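Local coordinates for DUF574 domain-containing protein (Thermobifida fusca, PDB 2QE6) that probably acts as an S-adenosylmethionine-dependent methyltransferase, binding this cofactor in a Rossmann-like domain, though its substrate is not established, at residues 165-170 with 192-197; 29-34 with 57-62; 243-248 with 260-265; 196-201 with 264-269. The protein carries 1 engineered substitution. One frame throughout, in Å; residues are numbered along the deposited sequence.

How the interactions relate
From the N terminus, interaction 2 comes first. It closes the loop holding helix 38-48 and brings the end of helix 23-30 onto helix 54-75, beside S-adenosylmethionine. Interaction 1 follows in series. It folds the loop after strand 160-163 back on strand 191-197, with helix 175-185 in between. Interaction 4 begins on the same strand, sharing Ser-196 and Leu-197, and pairs it with strand 265-271. Interaction 3 nests inside that long span and shares Leu-264 and Gly-265 with it. It closes the loop between strands 235-243 and 265-271. Interactions 1 and 2 meet through Thr-195 and Asn-61, and interactions 3 and 4 through Tyr-243 and Thr-200.

Interaction 1 (165-170 with 192-197); sequences GMLHYL and LFMTSL. With SAM (S-adenosylmethionine), chain F.
The imidazole of His-168 has the CB of Leu-197 over one face, a CH-pi contact 4.0 Å from CB to the ring centroid. Ser-196 CA sits at the ring edge, 3.6 Å from ND1 of His-168 and near the ring plane. Within 165-170, His-168 CD2 lies over one face of the Tyr-169 ring, offset toward its rim. The His-168 CG stands between its backbone N and carbonyl carbon (chi1 50°), which swings the ring back over the end of the strand. An alanine here is likely to uncover the CB of Leu-197 and open a gap beside the Tyr-169 ring.

The firm polar link is elsewhere. Gly-165 N donates to Thr-195 OG1 at 2.7 Å, with an N-H...O angle of 148°. The same hydroxyl is hydrogen-bonded to Asn-61, a cofactor-binding residue. Leu-167 packs its CB on the CB of Ser-196 at 3.9 Å, and its CD2 meets the CE of selenomethionine Met-194. The backbone N of Leu-167 is buried without a partner.

The loop also lines the cofactor pocket. The SE of selenomethionine Met-166 lies over the face of the adenine's five-membered ring, 3.3 Å from C8 of S-adenosylmethionine. Gly-165 has a positive phi, and a CB there would run into the cofactor carboxylate.

The loop follows strand 160-163 and leads to helix 175-185, where Val-175 touches Leu-167. From strand 191-197, Leu-197 packs against Leu-208 and Ala-209 of helix 203-216.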
# COMPACT_ATOMS: atom_id res chain seq x y z
N GLY A 165 -1.77 1.70 -1.50
CA GLY A 165 -1.88 1.14 -2.84
C GLY A 165 -2.68 -0.13 -2.95
O GLY A 165 -2.47 -0.92 -3.89
N MSE A 166 -3.58 -0.34 -1.98
CA MSE A 166 -4.22 -1.66 -1.73
C MSE A 166 -5.76 -1.49 -1.71
O MSE A 166 -6.52 -2.41 -2.11
CB MSE A 166 -3.59 -2.22 -0.39
CG MSE A 166 -3.78 -3.69 0.21
SE MSE A 166 -4.00 -5.01 -1.14
CE MSE A 166 -5.82 -5.49 -0.69
N LEU A 167 -6.28 -0.33 -1.30
CA LEU A 167 -7.74 -0.22 -1.10
C LEU A 167 -8.52 -0.50 -2.38
O LEU A 167 -9.61 -1.06 -2.33
CB LEU A 167 -8.15 1.16 -0.54
CG LEU A 167 -9.64 1.47 -0.19
CD1 LEU A 167 -10.19 0.45 0.81
CD2 LEU A 167 -9.90 2.92 0.37
N HIS A 168 -7.98 -0.08 -3.52
CA HIS A 168 -8.71 -0.23 -4.80
C HIS A 168 -8.70 -1.69 -5.32
O HIS A 168 -9.27 -1.97 -6.35
CB HIS A 168 -8.17 0.75 -5.86
CG HIS A 168 -6.68 0.75 -6.03
ND1 HIS A 168 -5.84 1.55 -5.29
CD2 HIS A 168 -5.87 0.01 -6.84
CE1 HIS A 168 -4.59 1.33 -5.65
NE2 HIS A 168 -4.58 0.40 -6.58
N TYR A 169 -8.05 -2.61 -4.60
CA TYR A 169 -8.15 -4.05 -4.93
C TYR A 169 -9.18 -4.77 -4.07
O TYR A 169 -9.31 -6.00 -4.19
CB TYR A 169 -6.75 -4.73 -4.82
CG TYR A 169 -5.74 -4.10 -5.74
CD1 TYR A 169 -5.96 -4.05 -7.12
CD2 TYR A 169 -4.62 -3.48 -5.24
CE1 TYR A 169 -5.07 -3.40 -7.97
CE2 TYR A 169 -3.73 -2.85 -6.06
CZ TYR A 169 -3.94 -2.83 -7.43
OH TYR A 169 -3.03 -2.18 -8.20
N LEU A 170 -9.88 -4.03 -3.20
CA LEU A 170 -10.94 -4.60 -2.35
C LEU A 170 -12.28 -4.25 -2.97
O LEU A 170 -12.61 -3.09 -3.10
CB LEU A 170 -10.88 -4.07 -0.90
CG LEU A 170 -9.58 -4.37 -0.09
CD1 LEU A 170 -9.61 -3.77 1.33
CD2 LEU A 170 -9.33 -5.86 -0.03
N LEU A 192 -4.51 3.95 10.90
CA LEU A 192 -4.75 3.32 9.61
C LEU A 192 -4.27 4.27 8.51
O LEU A 192 -4.70 5.42 8.46
CB LEU A 192 -6.24 3.04 9.42
CG LEU A 192 -6.69 2.32 8.14
CD1 LEU A 192 -6.09 0.95 8.04
CD2 LEU A 192 -8.25 2.28 8.12
N PHE A 193 -3.34 3.79 7.68
CA PHE A 193 -2.75 4.57 6.55
C PHE A 193 -3.16 3.83 5.26
O PHE A 193 -2.81 2.67 5.07
CB PHE A 193 -1.22 4.60 6.77
CG PHE A 193 -0.40 5.29 5.69
CD1 PHE A 193 -0.96 6.15 4.75
CD2 PHE A 193 0.99 5.12 5.69
CE1 PHE A 193 -0.17 6.81 3.82
CE2 PHE A 193 1.79 5.76 4.74
CZ PHE A 193 1.20 6.63 3.81
N MSE A 194 -3.97 4.47 4.40
CA MSE A 194 -4.33 3.88 3.14
C MSE A 194 -4.15 4.84 1.98
O MSE A 194 -4.23 6.06 2.15
CB MSE A 194 -5.82 3.47 3.16
CG MSE A 194 -6.20 2.67 4.39
SE MSE A 194 -7.91 1.79 4.16
CE MSE A 194 -9.14 3.28 4.52
N THR A 195 -3.93 4.30 0.78
CA THR A 195 -4.01 5.12 -0.42
C THR A 195 -4.89 4.35 -1.40
O THR A 195 -5.06 3.15 -1.27
CB THR A 195 -2.67 5.49 -1.02
OG1 THR A 195 -2.12 4.35 -1.71
CG2 THR A 195 -1.72 6.01 0.06
N SER A 196 -5.42 5.03 -2.39
CA SER A 196 -6.42 4.43 -3.25
C SER A 196 -6.51 5.21 -4.55
O SER A 196 -6.46 6.42 -4.54
CB SER A 196 -7.78 4.48 -2.59
OG SER A 196 -8.81 3.93 -3.47
N LEU A 197 -6.70 4.48 -5.64
CA LEU A 197 -7.24 5.03 -6.84
C LEU A 197 -8.55 5.77 -6.52
O LEU A 197 -9.43 5.23 -5.84
CB LEU A 197 -7.46 3.88 -7.84
CG LEU A 197 -7.98 4.13 -9.25
CD1 LEU A 197 -7.11 5.15 -10.05
CD2 LEU A 197 -8.02 2.78 -9.93
N SAM F . 1.62 -1.22 -0.97
CA SAM F . 2.63 -1.00 -2.08
C SAM F . 2.66 0.47 -2.44
O SAM F . 3.67 0.97 -2.91
OXT SAM F . 1.65 1.17 -2.28
CB SAM F . 2.37 -1.76 -3.39
CG SAM F . 1.08 -1.40 -4.15
SD SAM F . 0.68 -2.44 -5.59
CE SAM F . 2.13 -3.52 -5.46
C5' SAM F . -0.50 -3.50 -4.73
C4' SAM F . -0.03 -4.72 -3.92
O4' SAM F . -1.13 -5.24 -3.17
C3' SAM F . 0.47 -5.89 -4.78
O3' SAM F . 1.75 -6.33 -4.35
C2' SAM F . -0.57 -6.99 -4.66
O2' SAM F . -0.07 -8.32 -4.86
C1' SAM F . -1.11 -6.67 -3.27
N9 SAM F . -2.46 -7.22 -3.11
C8 SAM F . -3.63 -6.90 -3.81
N7 SAM F . -4.64 -7.66 -3.32
C5 SAM F . -4.13 -8.43 -2.31
C6 SAM F . -4.74 -9.36 -1.45
N6 SAM F . -6.06 -9.63 -1.58
N1 SAM F . -3.93 -9.97 -0.50
C2 SAM F . -2.56 -9.69 -0.38
N3 SAM F . -1.96 -8.77 -1.24
C4 SAM F . -2.76 -8.15 -2.17

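Interaction 2 (29-34 with 57-62); sequences ALLGGK and SAIENR. With SAM (S-adenosylmethionine), chain F.
Leu-31 and Arg-62 cross at about a right angle. The CD1 methyl of Leu-31 rests on the CG of Arg-62 at 3.7 Å, against the aliphatic start of that chain. The other methyl, CD2, lies 3.7 Å from the CB of Ala-58 and reaches the flank of Ile-59. Leu-30 adds a looser touch, CB to Ala-58 CB at 4.3 Å.

Arg-62 bends at both chi2 (-53°) and chi3 (-60°), and this curls its guanidinium toward the cofactor. NH1 donates to O of S-adenosylmethionine at 2.7 Å, with that oxygen near the guanidinium plane at its edge. NH2 is held by the carbonyl of Gln-92. A methionine in its place would probably leave the cofactor carboxylate without its charged mate and the Gln-92 carbonyl without this donor. Asn-61 serves the other oxygen: its ND2 makes a weak bond to OXT of the cofactor at 2.8 Å. Tyr-27 is also hydrogen-bonded to that ND2.

Gly-32 ends helix 23-30 in a Schellman motif, just past the leucines. Two N-terminal helices thus meet over the methionine end of the cofactor, and helix 54-75 supplies the carboxylate site of this Rossmann-like methyltransferase domain.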
# COMPACT_ATOMS: atom_id res chain seq x y z
N ALA A 29 7.13 -3.00 -12.38
CA ALA A 29 7.45 -2.56 -13.73
C ALA A 29 7.20 -1.04 -13.86
O ALA A 29 8.03 -0.32 -14.39
CB ALA A 29 6.61 -3.38 -14.75
N LEU A 30 6.05 -0.54 -13.39
CA LEU A 30 5.78 0.90 -13.41
C LEU A 30 6.85 1.74 -12.72
O LEU A 30 7.16 2.82 -13.20
CB LEU A 30 4.44 1.23 -12.79
CG LEU A 30 3.24 0.85 -13.64
CD1 LEU A 30 1.94 1.12 -12.86
CD2 LEU A 30 3.23 1.59 -15.00
N LEU A 31 7.37 1.23 -11.61
CA LEU A 31 8.47 1.88 -10.86
C LEU A 31 9.86 1.66 -11.42
O LEU A 31 10.82 2.20 -10.89
CB LEU A 31 8.44 1.44 -9.38
CG LEU A 31 7.14 1.83 -8.66
CD1 LEU A 31 7.06 1.21 -7.25
CD2 LEU A 31 7.05 3.37 -8.59
N GLY A 32 10.00 0.87 -12.49
CA GLY A 32 11.29 0.57 -13.05
C GLY A 32 12.07 -0.53 -12.34
O GLY A 32 13.32 -0.58 -12.43
N GLY A 33 11.37 -1.40 -11.61
CA GLY A 33 12.02 -2.58 -11.01
C GLY A 33 12.23 -3.73 -11.97
O GLY A 33 11.73 -3.71 -13.10
N LYS A 34 13.03 -4.70 -11.53
CA LYS A 34 13.34 -5.91 -12.31
C LYS A 34 12.57 -7.19 -11.88
O LYS A 34 12.77 -8.27 -12.45
CB LYS A 34 14.84 -6.18 -12.24
CG LYS A 34 15.73 -5.00 -12.65
N SER A 57 1.97 8.55 -11.06
CA SER A 57 1.07 8.21 -9.99
C SER A 57 1.66 7.16 -9.02
O SER A 57 1.48 7.26 -7.81
CB SER A 57 -0.31 7.75 -10.52
OG SER A 57 -0.37 6.38 -10.90
N ALA A 58 2.35 6.17 -9.55
CA ALA A 58 3.02 5.16 -8.75
C ALA A 58 4.14 5.79 -8.00
O ALA A 58 4.33 5.49 -6.82
CB ALA A 58 3.56 3.99 -9.61
N ILE A 59 4.94 6.62 -8.67
CA ILE A 59 6.01 7.35 -7.98
C ILE A 59 5.46 8.17 -6.79
O ILE A 59 5.98 8.11 -5.66
CB ILE A 59 6.83 8.22 -8.95
CG1 ILE A 59 7.58 7.32 -9.95
CG2 ILE A 59 7.88 9.07 -8.19
CD1 ILE A 59 8.07 8.07 -11.22
N GLU A 60 4.40 8.93 -7.03
CA GLU A 60 3.82 9.74 -5.98
C GLU A 60 3.29 8.87 -4.83
O GLU A 60 3.32 9.30 -3.69
CB GLU A 60 2.69 10.61 -6.50
CG GLU A 60 3.17 11.76 -7.39
CD GLU A 60 4.19 12.68 -6.74
OE1 GLU A 60 4.20 12.85 -5.49
OE2 GLU A 60 4.99 13.26 -7.51
N ASN A 61 2.80 7.68 -5.14
CA ASN A 61 2.32 6.76 -4.10
C ASN A 61 3.48 6.26 -3.24
O ASN A 61 3.38 6.23 -2.01
CB ASN A 61 1.56 5.60 -4.76
CG ASN A 61 0.86 4.76 -3.77
OD1 ASN A 61 0.00 5.22 -3.02
ND2 ASN A 61 1.19 3.49 -3.76
N ARG A 62 4.60 5.94 -3.87
CA ARG A 62 5.80 5.60 -3.09
C ARG A 62 6.30 6.76 -2.25
O ARG A 62 6.68 6.54 -1.12
CB ARG A 62 6.92 5.09 -3.99
CG ARG A 62 6.55 3.79 -4.68
CD ARG A 62 6.06 2.74 -3.69
NE ARG A 62 7.11 2.44 -2.71
CZ ARG A 62 7.14 1.38 -1.92
NH1 ARG A 62 6.16 0.48 -1.95
NH2 ARG A 62 8.16 1.21 -1.08
N SAM F . 1.62 -1.22 -0.97
CA SAM F . 2.63 -1.00 -2.08
C SAM F . 2.66 0.47 -2.44
O SAM F . 3.67 0.97 -2.91
OXT SAM F . 1.65 1.17 -2.28
CB SAM F . 2.37 -1.76 -3.39
CG SAM F . 1.08 -1.40 -4.15
SD SAM F . 0.68 -2.44 -5.59
CE SAM F . 2.13 -3.52 -5.46
C5' SAM F . -0.50 -3.50 -4.73
C4' SAM F . -0.03 -4.72 -3.92
O4' SAM F . -1.13 -5.24 -3.17
C3' SAM F . 0.47 -5.89 -4.78
O3' SAM F . 1.75 -6.33 -4.35
C2' SAM F . -0.57 -6.99 -4.66
O2' SAM F . -0.07 -8.32 -4.86
C1' SAM F . -1.11 -6.67 -3.27
N9 SAM F . -2.46 -7.22 -3.11
C8 SAM F . -3.63 -6.90 -3.81
N7 SAM F . -4.64 -7.66 -3.32
C5 SAM F . -4.13 -8.43 -2.31
C6 SAM F . -4.74 -9.36 -1.45
N6 SAM F . -6.06 -9.63 -1.58
N1 SAM F . -3.93 -9.97 -0.50
C2 SAM F . -2.56 -9.69 -0.38
N3 SAM F . -1.96 -8.77 -1.24
C4 SAM F . -2.76 -8.15 -2.17

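Interaction 3 (243-248 with 260-265); sequences YTALWR and PGEQLG
Tyr-243 packs closely against Gln-263 and Gly-265. The CG of Gln-263 sits over one face of the Tyr-243 ring, 4.1 Å from its centroid, in a CH-pi contact. It is offset toward the rim, and the amide plane stands 80° from the ring. At the ring edge Gly-265 O lies near the plane. Gln-263 O approaches CE1 of Tyr-243 to 3.4 Å from out of the plane. Tyr-243 CG is anti to its own carbonyl carbon (chi1 -71°), which lays the ring along the 262-265 backbone.

Gly-265 O is the polar centre of this half. Thr-244 N donates to it at 3.0 Å, approaching from above the carbonyl plane. Tyr-243 CA adds a CA-H...O contact to the same oxygen at 3.3 Å. The CG2 of Thr-244 covers the Gly-265 carbonyl as well.

The side near Glu-262 is looser. OE2 of Glu-262 comes no nearer than 4.1 Å to the CB of Ala-245. A water fills in between the backbones. It accepts from Ala-245 N, donates to Glu-262 O at 2.9 Å and is bonded to Thr-244 OG1. The polar ends of Glu-262 and Gln-263 turn back to Ser-259 in their own loop, while the Tyr-243 hydroxyl bonds to Thr-200.

The contact thus fixes the two ends of the 243-265 loop mainly through backbone groups and one ring face. A backbone hydrogen bond, a bridging water and a CH-pi contact join them, with no salt bridge between the two segments. Side-chain charge therefore probably does little across it.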
# COMPACT_ATOMS: atom_id res chain seq x y z
N TYR A 243 -5.28 14.24 -2.65
CA TYR A 243 -4.44 13.67 -3.69
C TYR A 243 -3.06 13.35 -3.08
O TYR A 243 -2.57 14.05 -2.23
CB TYR A 243 -4.32 14.60 -4.89
CG TYR A 243 -5.59 14.75 -5.73
CD1 TYR A 243 -6.16 13.65 -6.36
CD2 TYR A 243 -6.20 15.98 -5.90
CE1 TYR A 243 -7.31 13.78 -7.18
CE2 TYR A 243 -7.34 16.11 -6.71
CZ TYR A 243 -7.88 15.00 -7.34
OH TYR A 243 -9.00 15.10 -8.15
N THR A 244 -2.48 12.23 -3.48
CA THR A 244 -1.27 11.74 -2.82
C THR A 244 -0.13 12.80 -2.70
O THR A 244 0.50 12.87 -1.65
CB THR A 244 -0.76 10.39 -3.48
OG1 THR A 244 -0.60 10.55 -4.90
CG2 THR A 244 -1.72 9.24 -3.21
N ALA A 245 0.11 13.62 -3.73
CA ALA A 245 1.20 14.60 -3.70
C ALA A 245 0.94 15.77 -2.70
O ALA A 245 1.87 16.50 -2.33
CB ALA A 245 1.44 15.15 -5.08
N LEU A 246 -0.33 15.93 -2.31
CA LEU A 246 -0.77 16.98 -1.40
C LEU A 246 -0.72 16.55 0.08
O LEU A 246 -0.97 17.36 0.97
CB LEU A 246 -2.21 17.41 -1.77
CG LEU A 246 -2.46 18.01 -3.16
CD1 LEU A 246 -3.94 18.45 -3.35
CD2 LEU A 246 -1.53 19.18 -3.44
N TRP A 247 -0.39 15.28 0.34
CA TRP A 247 -0.38 14.81 1.73
C TRP A 247 0.94 15.15 2.39
O TRP A 247 1.94 14.52 2.10
CB TRP A 247 -0.69 13.30 1.84
CG TRP A 247 -1.02 12.90 3.28
CD1 TRP A 247 -2.25 12.83 3.82
CD2 TRP A 247 -0.10 12.56 4.33
NE1 TRP A 247 -2.17 12.47 5.14
CE2 TRP A 247 -0.86 12.31 5.48
CE3 TRP A 247 1.28 12.48 4.41
CZ2 TRP A 247 -0.28 11.97 6.70
CZ3 TRP A 247 1.86 12.14 5.63
CH2 TRP A 247 1.08 11.88 6.74
N ARG A 248 0.91 16.15 3.28
CA ARG A 248 2.11 16.64 3.96
C ARG A 248 3.33 16.62 3.09
O ARG A 248 4.29 15.91 3.37
CB ARG A 248 2.37 15.82 5.24
CG ARG A 248 1.18 15.84 6.19
CD ARG A 248 1.57 15.47 7.61
NE ARG A 248 0.39 15.48 8.46
CZ ARG A 248 0.43 15.63 9.78
NH1 ARG A 248 1.60 15.76 10.41
NH2 ARG A 248 -0.70 15.64 10.47
N PRO A 260 -2.24 15.28 -14.62
CA PRO A 260 -3.12 14.09 -14.60
C PRO A 260 -2.63 12.96 -13.69
O PRO A 260 -3.43 12.40 -12.91
CB PRO A 260 -3.15 13.69 -16.08
CG PRO A 260 -3.06 14.99 -16.79
CD PRO A 260 -2.00 15.74 -16.01
N GLY A 261 -1.32 12.68 -13.72
CA GLY A 261 -0.74 11.62 -12.87
C GLY A 261 -0.83 11.87 -11.37
O GLY A 261 -0.85 10.92 -10.57
N GLU A 262 -0.85 13.15 -10.99
CA GLU A 262 -1.03 13.56 -9.59
C GLU A 262 -2.51 13.54 -9.15
O GLU A 262 -2.81 13.81 -7.99
CB GLU A 262 -0.39 14.93 -9.38
CG GLU A 262 1.13 14.89 -9.48
CD GLU A 262 1.76 16.28 -9.50
OE1 GLU A 262 1.29 17.15 -10.26
OE2 GLU A 262 2.73 16.51 -8.75
N GLN A 263 -3.42 13.21 -10.06
CA GLN A 263 -4.86 13.15 -9.70
C GLN A 263 -5.51 11.77 -9.81
O GLN A 263 -6.75 11.65 -9.83
CB GLN A 263 -5.63 14.13 -10.56
CG GLN A 263 -5.26 15.58 -10.25
CD GLN A 263 -5.80 16.48 -11.27
OE1 GLN A 263 -6.81 17.10 -11.04
NE2 GLN A 263 -5.17 16.53 -12.42
N LEU A 264 -4.67 10.74 -9.84
CA LEU A 264 -5.13 9.36 -9.94
C LEU A 264 -5.40 8.71 -8.57
O LEU A 264 -6.24 7.85 -8.47
CB LEU A 264 -4.12 8.50 -10.76
CG LEU A 264 -4.19 8.66 -12.29
CD1 LEU A 264 -3.03 7.87 -12.95
CD2 LEU A 264 -5.53 8.30 -12.86
N GLY A 265 -4.68 9.13 -7.52
CA GLY A 265 -4.87 8.56 -6.20
C GLY A 265 -4.93 9.54 -5.05
O GLY A 265 -4.43 10.69 -5.17
O HOH W 1 -0.71 12.92 -6.28

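Interaction 4 (196-201 with 264-269); sequences SLVDTG and LGMAGI
Leu-264 O takes one hydrogen bond and one CA-H...O contact from 196-201. Val-198 N donates to it at 3.0 Å, tilted 28° from the carbonyl plane. Leu-197 CA makes the CA-H...O contact at 3.4 Å, and the CD1 methyl of Leu-197 packs against the same Leu-264 O at 3.2 Å. Leu-197 reaches this oxygen because its CG is anti to the backbone N (chi1 -177°), although its CB points away.

Next along, Ser-196 and Met-266 form an antiparallel hydrogen-bonded pair. Met-266 N donates to Ser-196 O at 2.9 Å, and Ser-196 N donates back to Met-266 O at 3.0 Å. Leu-197 and Gly-265 make the non-hydrogen-bonded pair beside it, with their CA atoms only 4.3 Å apart. A CB on Gly-265 would press on Ser-196 O.

The apolar part centres on selenomethionine Met-266. Its chain is extended beyond CG. CG meets the CG2 of Val-198 at 3.8 Å, and the terminal CE reaches the CG2 of Thr-200 tip to tip, also at 3.8 Å. Past the strand, Asp-199 OD1 accepts from Gly-201 N in an Asx turn.

This pairing sets strand 265-271 antiparallel between strands 191-197 and 235-243. The resulting strand order, 3-2-1-4-5-7-6, is that of the Rossmann-like methyltransferase fold. Tyr-243 from the outer strand touches Met-266. Helix 224-229 places Ile-227 against Ser-196 and Val-198, and helix 203-216 packs on Leu-197.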
# COMPACT_ATOMS: atom_id res chain seq x y z
N SER A 196 -5.42 5.03 -2.39
CA SER A 196 -6.42 4.43 -3.25
C SER A 196 -6.51 5.21 -4.55
O SER A 196 -6.46 6.42 -4.54
CB SER A 196 -7.78 4.48 -2.59
OG SER A 196 -8.81 3.93 -3.47
N LEU A 197 -6.70 4.48 -5.64
CA LEU A 197 -7.24 5.03 -6.84
C LEU A 197 -8.55 5.77 -6.52
O LEU A 197 -9.43 5.23 -5.84
CB LEU A 197 -7.46 3.88 -7.84
CG LEU A 197 -7.98 4.13 -9.25
CD1 LEU A 197 -7.11 5.15 -10.05
CD2 LEU A 197 -8.02 2.78 -9.93
N VAL A 198 -8.69 6.99 -7.06
CA VAL A 198 -9.80 7.89 -6.67
C VAL A 198 -10.64 8.19 -7.90
O VAL A 198 -10.15 8.17 -9.01
CB VAL A 198 -9.29 9.22 -5.98
CG1 VAL A 198 -8.62 10.15 -6.98
CG2 VAL A 198 -10.44 9.93 -5.22
N ASP A 199 -11.94 8.37 -7.70
CA ASP A 199 -12.85 8.88 -8.73
C ASP A 199 -13.22 10.29 -8.27
O ASP A 199 -13.99 10.46 -7.33
CB ASP A 199 -14.12 8.01 -8.85
CG ASP A 199 -15.05 8.43 -9.97
OD1 ASP A 199 -14.88 9.52 -10.53
OD2 ASP A 199 -15.98 7.68 -10.29
N THR A 200 -12.68 11.29 -8.97
CA THR A 200 -13.10 12.67 -8.82
C THR A 200 -13.65 13.14 -10.19
O THR A 200 -13.57 14.32 -10.52
CB THR A 200 -11.95 13.57 -8.32
OG1 THR A 200 -10.85 13.44 -9.21
CG2 THR A 200 -11.49 13.16 -6.89
N GLY A 201 -14.19 12.21 -10.98
CA GLY A 201 -14.79 12.55 -12.27
C GLY A 201 -13.81 12.88 -13.38
O GLY A 201 -14.13 13.57 -14.33
N LEU A 264 -4.67 10.74 -9.84
CA LEU A 264 -5.13 9.36 -9.94
C LEU A 264 -5.40 8.71 -8.57
O LEU A 264 -6.24 7.85 -8.47
CB LEU A 264 -4.12 8.50 -10.76
CG LEU A 264 -4.19 8.66 -12.29
CD1 LEU A 264 -3.03 7.87 -12.95
CD2 LEU A 264 -5.53 8.30 -12.86
N GLY A 265 -4.68 9.13 -7.52
CA GLY A 265 -4.87 8.56 -6.20
C GLY A 265 -4.93 9.54 -5.05
O GLY A 265 -4.43 10.69 -5.17
N MSE A 266 -5.53 9.08 -3.95
CA MSE A 266 -5.57 9.86 -2.69
C MSE A 266 -4.96 9.08 -1.56
O MSE A 266 -4.90 7.88 -1.61
CB MSE A 266 -6.99 10.27 -2.32
CG MSE A 266 -7.54 11.32 -3.25
SE MSE A 266 -8.93 12.37 -2.55
CE MSE A 266 -9.14 13.63 -3.96
N ALA A 267 -4.52 9.79 -0.53
CA ALA A 267 -3.93 9.23 0.67
C ALA A 267 -4.68 9.79 1.89
O ALA A 267 -5.16 10.92 1.86
CB ALA A 267 -2.44 9.63 0.77
N GLY A 268 -4.73 9.00 2.96
CA GLY A 268 -5.26 9.44 4.25
C GLY A 268 -4.65 8.62 5.36
O GLY A 268 -4.31 7.46 5.17
N ILE A 269 -4.48 9.23 6.52
CA ILE A 269 -4.09 8.54 7.74
C ILE A 269 -5.07 8.96 8.83
O ILE A 269 -5.34 10.15 9.00
CB ILE A 269 -2.67 8.88 8.19
CG1 ILE A 269 -1.65 8.37 7.19
CG2 ILE A 269 -2.37 8.22 9.58
CD1 ILE A 269 -0.22 8.53 7.67